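Subclass B3 metallo-beta-lactamase (Sphingobium indicum, PDB 7LUU) probably hydrolyses beta-lactam antibiotics with two zinc ions, as a subclass B3 enzyme whose active site contains an unusual glutamic acid. Local coordinates at residues Cys260-Ser265 with Tyr276-Gly281. Numbering follows the deposited sequence.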
loop_
_atom_site.group_PDB
_atom_site.type_symbol
_atom_site.label_atom_id
_atom_site.label_comp_id
_atom_site.label_asym_id
_atom_site.label_seq_id
_atom_site.Cartn_x
_atom_site.Cartn_y
_atom_site.Cartn_z
ATOM N N CYS A 260 9.126 6.481 13.102
ATOM C CA CYS A 260 8.159 5.409 12.917
ATOM C C CYS A 260 7.670 5.012 14.298
ATOM O O CYS A 260 8.140 4.042 14.937
ATOM C CB CYS A 260 8.874 4.257 12.221
ATOM S SG CYS A 260 7.874 2.728 12.104
ATOM N N ASP A 261 6.721 5.804 14.806
ATOM C CA ASP A 261 6.076 5.463 16.052
ATOM C C ASP A 261 4.982 4.420 15.851
ATOM O O ASP A 261 4.618 3.682 16.792
ATOM C CB ASP A 261 5.430 6.703 16.625
ATOM C CG ASP A 261 6.445 7.721 17.100
ATOM O OD1 ASP A 261 7.404 7.330 17.828
ATOM O OD2 ASP A 261 6.317 8.902 16.646
ATOM N N ILE A 262 4.379 4.409 14.652
ATOM C CA ILE A 262 3.315 3.479 14.354
ATOM C C ILE A 262 3.611 2.938 12.965
ATOM O O ILE A 262 3.883 3.733 12.055
ATOM C CB ILE A 262 1.950 4.169 14.388
ATOM C CG1 ILE A 262 1.593 4.476 15.830
ATOM C CG2 ILE A 262 0.825 3.228 13.744
ATOM C CD1 ILE A 262 0.274 5.323 15.907
ATOM N N LEU A 263 3.541 1.603 12.805
ATOM C CA LEU A 263 3.757 0.952 11.501
ATOM C C LEU A 263 2.476 0.251 11.096
ATOM O O LEU A 263 1.973 -0.621 11.831
ATOM C CB LEU A 263 4.909 -0.081 11.628
ATOM C CG LEU A 263 5.016 -1.005 10.397
ATOM C CD1 LEU A 263 5.365 -0.208 9.113
ATOM C CD2 LEU A 263 6.015 -2.100 10.673
ATOM N N ILE A 264 1.924 0.642 9.953
ATOM C CA ILE A 264 0.802 -0.089 9.327
ATOM C C ILE A 264 1.381 -0.771 8.109
ATOM O O ILE A 264 1.897 -0.085 7.232
ATOM C CB ILE A 264 -0.320 0.863 8.890
ATOM C CG1 ILE A 264 -0.928 1.591 10.092
ATOM C CG2 ILE A 264 -1.435 0.046 8.142
ATOM C CD1 ILE A 264 -1.697 2.865 9.685
ATOM N N SER A 265 1.321 -2.112 8.050
ATOM C CA SER A 265 1.870 -2.861 6.888
ATOM C C SER A 265 0.735 -3.147 5.891
ATOM O O SER A 265 -0.334 -3.575 6.301
ATOM C CB SER A 265 2.447 -4.198 7.438
ATOM O OG SER A 265 2.743 -5.071 6.366
ATOM N N TYR A 276 -1.788 -2.905 13.631
ATOM C CA TYR A 276 -0.599 -2.101 13.425
ATOM C C TYR A 276 0.353 -2.362 14.575
ATOM O O TYR A 276 -0.062 -2.863 15.623
ATOM C CB TYR A 276 -0.939 -0.576 13.320
ATOM C CG TYR A 276 -1.698 0.052 14.515
ATOM C CD1 TYR A 276 -3.129 0.003 14.569
ATOM C CD2 TYR A 276 -0.992 0.686 15.542
ATOM C CE1 TYR A 276 -3.833 0.612 15.645
ATOM C CE2 TYR A 276 -1.688 1.321 16.596
ATOM C CZ TYR A 276 -3.106 1.272 16.602
ATOM O OH TYR A 276 -3.787 1.843 17.637
ATOM N N GLY A 277 1.624 -2.028 14.374
ATOM C CA GLY A 277 2.664 -2.203 15.395
ATOM C C GLY A 277 3.094 -0.821 15.842
ATOM O O GLY A 277 2.993 0.143 15.076
ATOM N N SER A 278 3.522 -0.728 17.095
ATOM C CA SER A 278 3.924 0.577 17.616
ATOM C C SER A 278 5.210 0.493 18.419
ATOM O O SER A 278 5.580 -0.540 18.987
ATOM C CB SER A 278 2.841 1.142 18.585
ATOM O OG SER A 278 1.606 1.275 17.944
ATOM N N GLY A 279 5.892 1.620 18.497
ATOM C CA GLY A 279 6.998 1.702 19.435
ATOM C C GLY A 279 8.324 1.650 18.723
ATOM O O GLY A 279 8.430 1.242 17.564
ATOM N N SER A 280 9.359 2.102 19.442
ATOM C CA SER A 280 10.690 2.193 18.898
ATOM C C SER A 280 11.118 0.904 18.218
ATOM O O SER A 280 11.124 -0.173 18.846
ATOM C CB SER A 280 11.645 2.495 20.053
ATOM O OG SER A 280 12.942 2.718 19.496
ATOM N N GLY A 281 11.552 1.014 16.945
ATOM C CA GLY A 281 12.103 -0.139 16.258
ATOM C C GLY A 281 11.164 -0.827 15.253
ATOM O O GLY A 281 11.590 -1.745 14.549
HETATM O O HOH W 1 10.757 3.318 15.338
#
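Leu263 and Gly277 face each other as the hydrogen-bonded pair of a short antiparallel beta hairpin, in which strand 277-278 forms the outer edge of a six-stranded mixed sheet. Leu263 N reaches Gly277 O at 2.8 Å in a nearly straight bond (175°), and Gly277 N returns one to Leu263 O at 2.9 Å. A third bond joins Gly279 N to Asp261 O at 3.0 Å as the edge strand ends. Beyond it, one water links Cys260 O with Gly281 N.

Ile262 and Ser278 form the next, non-hydrogen-bonded antiparallel pair. Tyr276 CG lies between its backbone N and carbonyl carbon (chi1 57°), which brings the ring obliquely beside Ile262, CD2 3.6 Å from CG2, while Ile262 CG1 lies near Ser278 OG. The Tyr276 CB packs 3.9 Å from Ile264 CG1, and strand 62-65 of the other sheet touches both Ile262 and Tyr276. Leu263 points to the opposite face, against helix 282-300, to which the Cys260-Cys283 disulfide also ties the hairpin. On its other edge strand 262-265 runs parallel to strand 216-223, bonded through Ile262 and Ile264, and it leads into the loop bearing the zinc ligand His267, consistent with the C-terminal half of the metallo-beta-lactamase alpha-beta/beta-alpha sandwich.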